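Local coordinates for uncharacterized metalloprotein (Deinococcus radiodurans, PDB 3GG7) that binds manganese and probably acts as a metal-dependent hydrolase of the TatD family, cleaving ester bonds, although its substrate has not been identified, at residues Val19-Val30 with Ala206-Ser214; Trp149-Leu157 with Ala180-Arg188. One frame throughout, in Å; residues are numbered along the deposited sequence.

Interaction 1 of 2, residues Val19-Val30 with Ala206-Ser214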
# COMPACT_ATOMS: atom_id res chain seq x y z
N VAL A 19 -8.60 -6.45 -15.78
CA VAL A 19 -8.14 -6.88 -14.48
C VAL A 19 -9.21 -6.53 -13.44
O VAL A 19 -9.53 -7.34 -12.61
CB VAL A 19 -6.76 -6.28 -14.13
CG1 VAL A 19 -6.32 -6.71 -12.75
CG2 VAL A 19 -5.70 -6.70 -15.20
N ALA A 20 -9.75 -5.32 -13.50
CA ALA A 20 -10.83 -4.91 -12.58
C ALA A 20 -12.04 -5.83 -12.66
O ALA A 20 -12.58 -6.22 -11.64
CB ALA A 20 -11.24 -3.47 -12.86
N ARG A 21 -12.48 -6.16 -13.88
CA ARG A 21 -13.57 -7.10 -14.07
C ARG A 21 -13.27 -8.46 -13.45
O ARG A 21 -14.12 -9.08 -12.83
CB ARG A 21 -13.83 -7.32 -15.56
CG ARG A 21 -14.67 -6.32 -16.23
CD ARG A 21 -15.24 -6.94 -17.53
NE ARG A 21 -15.38 -5.95 -18.58
CZ ARG A 21 -14.52 -5.76 -19.58
NH1 ARG A 21 -14.78 -4.80 -20.47
NH2 ARG A 21 -13.42 -6.50 -19.73
N ALA A 22 -12.05 -8.94 -13.66
CA ALA A 22 -11.64 -10.22 -13.12
C ALA A 22 -11.66 -10.25 -11.59
O ALA A 22 -11.95 -11.26 -10.97
CB ALA A 22 -10.25 -10.58 -13.65
N CYS A 23 -11.32 -9.11 -10.99
CA CYS A 23 -11.44 -8.96 -9.53
C CYS A 23 -12.88 -9.01 -9.07
O CYS A 23 -13.23 -9.71 -8.12
CB CYS A 23 -10.76 -7.67 -9.06
SG CYS A 23 -8.96 -7.66 -9.27
N GLU A 24 -13.76 -8.31 -9.77
CA GLU A 24 -15.19 -8.41 -9.44
C GLU A 24 -15.77 -9.81 -9.58
O GLU A 24 -16.57 -10.24 -8.75
CB GLU A 24 -16.04 -7.48 -10.29
CG GLU A 24 -16.03 -6.07 -9.88
CD GLU A 24 -16.45 -5.81 -8.41
OE1 GLU A 24 -17.26 -6.52 -7.77
OE2 GLU A 24 -15.91 -4.82 -7.94
N GLU A 25 -15.38 -10.52 -10.64
CA GLU A 25 -15.85 -11.89 -10.82
C GLU A 25 -15.47 -12.76 -9.64
O GLU A 25 -16.23 -13.63 -9.22
CB GLU A 25 -15.32 -12.49 -12.14
CG GLU A 25 -15.96 -11.89 -13.40
CD GLU A 25 -15.12 -12.06 -14.68
OE1 GLU A 25 -13.99 -12.59 -14.63
OE2 GLU A 25 -15.58 -11.60 -15.74
N ARG A 26 -14.29 -12.51 -9.07
CA ARG A 26 -13.78 -13.27 -7.94
C ARG A 26 -14.20 -12.70 -6.60
O ARG A 26 -13.87 -13.25 -5.56
CB ARG A 26 -12.25 -13.27 -8.00
CG ARG A 26 -11.68 -14.06 -9.16
CD ARG A 26 -10.17 -13.84 -9.24
NE ARG A 26 -9.54 -14.86 -10.07
CZ ARG A 26 -9.54 -14.87 -11.40
NH1 ARG A 26 -10.13 -13.90 -12.08
NH2 ARG A 26 -8.94 -15.86 -12.04
N GLN A 27 -14.93 -11.59 -6.62
CA GLN A 27 -15.22 -10.80 -5.42
C GLN A 27 -13.95 -10.60 -4.58
O GLN A 27 -13.93 -10.77 -3.35
CB GLN A 27 -16.38 -11.42 -4.64
CG GLN A 27 -17.58 -11.65 -5.56
CD GLN A 27 -18.93 -11.37 -4.93
OE1 GLN A 27 -19.54 -12.26 -4.36
NE2 GLN A 27 -19.40 -10.13 -5.05
N LEU A 28 -12.90 -10.17 -5.28
CA LEU A 28 -11.58 -9.93 -4.70
C LEU A 28 -11.45 -8.42 -4.50
O LEU A 28 -11.51 -7.65 -5.45
CB LEU A 28 -10.50 -10.47 -5.65
CG LEU A 28 -9.11 -10.67 -5.07
CD1 LEU A 28 -8.29 -11.66 -5.95
CD2 LEU A 28 -8.37 -9.37 -4.91
N THR A 29 -11.34 -8.00 -3.24
CA THR A 29 -11.19 -6.60 -2.89
C THR A 29 -9.78 -6.11 -3.15
O THR A 29 -8.80 -6.72 -2.71
CB THR A 29 -11.53 -6.37 -1.43
OG1 THR A 29 -12.84 -6.88 -1.18
CG2 THR A 29 -11.45 -4.89 -1.06
N VAL A 30 -9.67 -5.01 -3.88
CA VAL A 30 -8.38 -4.44 -4.21
C VAL A 30 -8.28 -2.97 -3.83
O VAL A 30 -9.25 -2.21 -3.98
CB VAL A 30 -8.00 -4.61 -5.70
CG1 VAL A 30 -7.96 -6.10 -6.09
CG2 VAL A 30 -8.99 -3.85 -6.61
N ALA A 206 4.48 -10.44 -14.62
CA ALA A 206 3.84 -9.48 -13.72
C ALA A 206 2.76 -10.16 -12.87
O ALA A 206 1.95 -10.93 -13.41
CB ALA A 206 3.24 -8.35 -14.51
N ALA A 207 2.77 -9.90 -11.58
CA ALA A 207 1.72 -10.37 -10.68
C ALA A 207 0.35 -9.79 -11.01
O ALA A 207 0.24 -8.64 -11.47
CB ALA A 207 2.05 -10.05 -9.25
N LEU A 208 -0.67 -10.63 -10.82
CA LEU A 208 -2.08 -10.23 -10.87
C LEU A 208 -2.65 -10.29 -9.47
O LEU A 208 -2.14 -11.00 -8.60
CB LEU A 208 -2.86 -11.18 -11.78
CG LEU A 208 -2.51 -11.04 -13.26
CD1 LEU A 208 -3.00 -12.31 -13.97
CD2 LEU A 208 -3.15 -9.75 -13.82
N PRO A 209 -3.75 -9.54 -9.22
CA PRO A 209 -4.30 -9.48 -7.85
C PRO A 209 -4.61 -10.84 -7.23
O PRO A 209 -4.41 -11.02 -6.01
CB PRO A 209 -5.56 -8.63 -8.01
CG PRO A 209 -5.28 -7.79 -9.20
CD PRO A 209 -4.42 -8.60 -10.12
N TRP A 210 -5.06 -11.79 -8.02
CA TRP A 210 -5.45 -13.06 -7.47
C TRP A 210 -4.24 -13.95 -7.13
O TRP A 210 -4.40 -15.00 -6.51
CB TRP A 210 -6.49 -13.77 -8.36
CG TRP A 210 -6.27 -13.72 -9.83
CD1 TRP A 210 -5.72 -14.69 -10.61
CD2 TRP A 210 -6.64 -12.65 -10.72
NE1 TRP A 210 -5.71 -14.30 -11.91
CE2 TRP A 210 -6.27 -13.05 -12.02
CE3 TRP A 210 -7.24 -11.40 -10.54
CZ2 TRP A 210 -6.47 -12.23 -13.13
CZ3 TRP A 210 -7.44 -10.60 -11.64
CH2 TRP A 210 -7.05 -11.00 -12.92
N ASP A 211 -3.02 -13.49 -7.43
CA ASP A 211 -1.82 -14.16 -6.95
C ASP A 211 -1.67 -13.96 -5.44
O ASP A 211 -0.78 -14.55 -4.80
CB ASP A 211 -0.55 -13.60 -7.62
CG ASP A 211 -0.40 -13.98 -9.07
OD1 ASP A 211 -0.82 -15.09 -9.46
OD2 ASP A 211 0.16 -13.18 -9.84
N VAL A 212 -2.52 -13.12 -4.86
CA VAL A 212 -2.58 -12.94 -3.41
C VAL A 212 -2.96 -14.23 -2.69
O VAL A 212 -2.65 -14.38 -1.51
CB VAL A 212 -3.49 -11.71 -2.99
CG1 VAL A 212 -4.95 -12.06 -2.98
CG2 VAL A 212 -3.06 -11.13 -1.65
N LYS A 213 -3.63 -15.16 -3.38
CA LYS A 213 -3.85 -16.52 -2.83
C LYS A 213 -2.53 -17.12 -2.33
O LYS A 213 -2.51 -17.78 -1.28
CB LYS A 213 -4.49 -17.44 -3.88
CG LYS A 213 -5.05 -18.72 -3.27
CD LYS A 213 -5.95 -19.48 -4.23
CE LYS A 213 -6.40 -20.80 -3.62
NZ LYS A 213 -7.49 -21.47 -4.42
N SER A 214 -1.43 -16.90 -3.05
CA SER A 214 -0.12 -17.41 -2.60
C SER A 214 0.41 -16.74 -1.34
O SER A 214 1.14 -17.36 -0.57
CB SER A 214 0.91 -17.39 -3.72
OG SER A 214 1.28 -16.08 -4.09

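Interaction 2 of 2, residues Trp149-Leu157 with Ala180-Arg188. With SO4 (sulfate ion), chain D.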
# COMPACT_ATOMS: atom_id res chain seq x y z
N TRP A 149 4.91 -3.57 1.57
CA TRP A 149 6.13 -4.32 1.25
C TRP A 149 7.33 -3.83 2.07
O TRP A 149 8.36 -3.43 1.52
CB TRP A 149 6.42 -4.22 -0.25
CG TRP A 149 7.43 -5.22 -0.80
CD1 TRP A 149 8.33 -5.99 -0.09
CD2 TRP A 149 7.65 -5.52 -2.18
NE1 TRP A 149 9.08 -6.74 -0.96
CE2 TRP A 149 8.69 -6.47 -2.25
CE3 TRP A 149 7.07 -5.06 -3.38
CZ2 TRP A 149 9.17 -6.98 -3.46
CZ3 TRP A 149 7.54 -5.56 -4.59
CH2 TRP A 149 8.58 -6.52 -4.61
N TYR A 150 7.17 -3.85 3.38
CA TYR A 150 8.23 -3.44 4.29
C TYR A 150 9.47 -4.34 4.13
O TYR A 150 9.36 -5.56 4.14
CB TYR A 150 7.72 -3.44 5.73
CG TYR A 150 8.77 -3.01 6.70
CD1 TYR A 150 9.00 -1.67 6.95
CD2 TYR A 150 9.63 -3.96 7.30
CE1 TYR A 150 10.04 -1.26 7.82
CE2 TYR A 150 10.64 -3.57 8.14
CZ TYR A 150 10.85 -2.23 8.40
OH TYR A 150 11.87 -1.84 9.23
N SER A 151 10.64 -3.72 3.95
CA SER A 151 11.88 -4.46 3.71
C SER A 151 13.05 -3.89 4.51
O SER A 151 14.22 -4.11 4.15
CB SER A 151 12.22 -4.51 2.21
OG SER A 151 12.62 -3.25 1.71
N GLY A 152 12.74 -3.17 5.58
CA GLY A 152 13.75 -2.60 6.45
C GLY A 152 14.16 -3.59 7.53
O GLY A 152 13.88 -4.79 7.44
N SER A 153 14.84 -3.08 8.54
CA SER A 153 15.39 -3.92 9.61
C SER A 153 14.32 -4.30 10.60
O SER A 153 13.26 -3.69 10.66
CB SER A 153 16.46 -3.15 10.37
OG SER A 153 15.90 -2.05 11.05
N VAL A 154 14.60 -5.31 11.41
CA VAL A 154 13.68 -5.67 12.49
C VAL A 154 13.63 -4.60 13.57
O VAL A 154 12.57 -4.38 14.16
CB VAL A 154 14.06 -7.02 13.15
CG1 VAL A 154 13.05 -7.35 14.27
CG2 VAL A 154 14.09 -8.10 12.12
N THR A 155 14.76 -3.95 13.83
CA THR A 155 14.79 -2.80 14.72
C THR A 155 13.79 -1.73 14.28
O THR A 155 13.03 -1.21 15.09
CB THR A 155 16.17 -2.13 14.77
OG1 THR A 155 17.14 -3.08 15.22
CG2 THR A 155 16.16 -0.94 15.73
N GLU A 156 13.82 -1.38 13.00
CA GLU A 156 12.89 -0.38 12.49
C GLU A 156 11.43 -0.86 12.50
O GLU A 156 10.51 -0.05 12.69
CB GLU A 156 13.31 0.05 11.07
CG GLU A 156 14.54 0.95 11.06
CD GLU A 156 15.27 0.95 9.73
OE1 GLU A 156 15.61 -0.13 9.22
OE2 GLU A 156 15.51 2.06 9.21
N LEU A 157 11.23 -2.16 12.28
CA LEU A 157 9.90 -2.75 12.31
C LEU A 157 9.30 -2.63 13.71
O LEU A 157 8.13 -2.25 13.86
CB LEU A 157 9.95 -4.22 11.86
CG LEU A 157 8.65 -5.01 12.02
CD1 LEU A 157 7.51 -4.28 11.36
CD2 LEU A 157 8.82 -6.41 11.47
N ALA A 180 9.97 -13.65 6.20
CA ALA A 180 9.26 -14.47 7.17
C ALA A 180 9.59 -14.03 8.59
O ALA A 180 8.72 -14.02 9.47
CB ALA A 180 9.56 -15.96 6.95
N ALA A 181 10.85 -13.65 8.81
CA ALA A 181 11.26 -13.14 10.11
C ALA A 181 10.59 -11.82 10.45
O ALA A 181 10.21 -11.58 11.59
CB ALA A 181 12.79 -13.00 10.16
N LEU A 182 10.46 -10.94 9.46
CA LEU A 182 9.75 -9.69 9.68
C LEU A 182 8.27 -9.96 10.02
O LEU A 182 7.73 -9.42 10.96
CB LEU A 182 9.87 -8.78 8.43
CG LEU A 182 11.23 -8.10 8.18
CD1 LEU A 182 11.28 -7.48 6.78
CD2 LEU A 182 11.45 -7.05 9.26
N ILE A 183 7.64 -10.83 9.25
CA ILE A 183 6.23 -11.20 9.49
C ILE A 183 6.00 -11.76 10.90
O ILE A 183 5.04 -11.39 11.57
CB ILE A 183 5.73 -12.18 8.39
CG1 ILE A 183 5.65 -11.46 7.03
CG2 ILE A 183 4.38 -12.81 8.79
CD1 ILE A 183 5.42 -12.38 5.82
N ARG A 184 6.93 -12.59 11.39
CA ARG A 184 6.80 -13.13 12.75
C ARG A 184 6.78 -12.07 13.87
O ARG A 184 6.17 -12.29 14.92
CB ARG A 184 7.88 -14.18 13.03
CG ARG A 184 7.67 -15.44 12.24
CD ARG A 184 8.58 -16.55 12.71
NE ARG A 184 8.88 -17.43 11.58
CZ ARG A 184 9.95 -17.33 10.81
NH1 ARG A 184 10.90 -16.42 11.03
NH2 ARG A 184 10.09 -18.18 9.80
N SER A 185 7.41 -10.92 13.63
CA SER A 185 7.37 -9.81 14.59
C SER A 185 6.12 -8.91 14.53
O SER A 185 5.86 -8.10 15.44
CB SER A 185 8.64 -8.97 14.46
OG SER A 185 9.75 -9.75 14.87
N MET A 186 5.32 -9.08 13.48
CA MET A 186 4.15 -8.24 13.27
C MET A 186 2.95 -8.78 14.07
O MET A 186 2.70 -9.99 14.04
CB MET A 186 3.78 -8.24 11.77
CG MET A 186 4.81 -7.63 10.84
SD MET A 186 4.33 -7.78 9.07
CE MET A 186 5.76 -7.09 8.28
N PRO A 187 2.21 -7.89 14.75
CA PRO A 187 0.96 -8.34 15.34
C PRO A 187 0.01 -8.82 14.24
O PRO A 187 -0.15 -8.13 13.21
CB PRO A 187 0.42 -7.10 16.07
CG PRO A 187 1.30 -5.99 15.68
CD PRO A 187 2.47 -6.47 14.99
N ARG A 188 -0.60 -9.98 14.43
CA ARG A 188 -1.42 -10.56 13.37
C ARG A 188 -2.64 -9.72 13.07
O ARG A 188 -3.16 -9.81 11.95
CB ARG A 188 -1.86 -11.99 13.71
CG ARG A 188 -0.71 -12.96 13.75
CD ARG A 188 -1.17 -14.38 13.93
NE ARG A 188 -0.04 -15.29 14.09
CZ ARG A 188 -0.17 -16.59 14.36
NH1 ARG A 188 -1.37 -17.14 14.50
NH2 ARG A 188 0.92 -17.34 14.47
S SO4 D . 18.10 -6.03 12.09
O1 SO4 D . 18.95 -7.13 12.56
O2 SO4 D . 17.28 -6.54 10.99
O3 SO4 D . 17.29 -5.48 13.16
O4 SO4 D . 18.96 -4.98 11.53

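Interaction 1 of 2, residues Val19-Val30 with Ala206-Ser214
Val19, Cys23 and Leu28 face Leu208, Pro209 and Trp210 in turn, the closest CA atoms 7.4 Å apart in both the Cys23-Pro209 and the Leu28-Trp210 pair. Trp210 has the largest share of the contact. Its CG takes the position between the backbone N and the carbonyl carbon (chi1 42°), which turns the indole back toward helix 16-25. Arg26, its chain extended from CG to NE, lays its guanidinium flat on one face of that indole, the planes 10° apart and CZ 3.6 Å from the centroid of the five-membered ring, almost straight above it: a cation-pi stack. The opposite face is covered by Leu208 CB. Arg26 NH1 also makes a weak bond to Ala22 O of its own segment. At the far end of the indole, Ala22 CB presses close to Trp210 CH2, while Cys23 SG comes to the ring edge near Trp210 CZ3, a sulfur-aromatic contact.

Here the outer helix 16-25 of a TatD-type TIM barrel, and the start of barrel strand 29-32, meet the turn that leads into helix 212-223. Helix 16-25 ends in a Schellman motif at Gln27. Pro209 packs between the helix and the strand that follows it: its CG lies 3.7 Å from Cys23 SG, its CD 3.8 Å from Val19 CG1, and Val30 CG1 reaches its CB from the strand. Pro209 also touches Asp5 of strand 4-8. Leu28 points across, with CD1 3.5 Å from Trp210 CA. The 3-10 turn that presents Pro209 and Trp210 is tied by Asp211, whose OD2 accepts from Leu208 N at 2.9 Å, the N-H arriving from above the carboxylate plane. Asp211 O in turn takes both the backbone N and OG of Ser214, leading into helix 212-223.

Interaction 2 of 2, residues Trp149-Leu157 with Ala180-Arg188
Leu182 of helix 177-185 makes most of this contact with the loop and first helical turn of 149-157. Its CG stands anti to the carbonyl carbon (chi1 -74°), which swings the branch from a CB that does not aim at 149-157 over to that segment. CD1 settles against the backbone, near Tyr150 O and Gly152 O. CD2 meets the edge of the Tyr150 ring in its plane, 3.7 Å from CE2, and also packs on Val154 CG2 and, tightly, on Leu157 CD2 at 3.5 Å. Leu157 CD2 further reaches Leu182 O, 3.2 Å away.

One turn on, Ser185 brings CB to 3.9 Å from Leu157 CD2 and OG alongside Val154 CG1. Met186, just past the helix, adds CG at 4.2 Å from Leu157 CD2. Leu157 and Met186 both also touch Phe167 of strand 166-169, so two outer helices meet over the barrel wall.

Polar bonds within 149-157 help to hold the loop and first turn. Tyr150 OH donates to Ser153 O at 2.7 Å, in the carbonyl plane and on a lone pair, which helps to keep the ring edge toward Leu182. Ser153 and Glu156 form a capping box, Ser153 OG accepting from Glu156 N and Ser153 N giving to Glu156 OE1. A sulfate, probably from the crystallisation liquor, sits at the same helix end on Val154 N, Thr155 N and Thr155 OG1, where the helix dipole would probably help to hold the anion. The chemistry across the contact is therefore apolar, while hydrogen bonds help to hold the backbone and ring that Leu182 meets.

Both contacts belong to the one TIM-barrel domain, at separate places in it: their centres lie 25 Å apart, their nearest atoms about 8 Å, and they do not touch. Along the chain, interaction 2 is nested inside the loop closed by interaction 1. Interaction 1 brings the helix after the first barrel strand together with the entry to helix 212-223, late in the chain; interaction 2 joins the more local helices 154-162 and 177-185. Helix 212-223, which starts in interaction 1, is also packed on by Ile183 of helix 177-185. The manganese is about 12 Å from the side chains of both Pro209 and Ser151, so neither contact supplies a manganese ligand; both lie outside the metal's first shell.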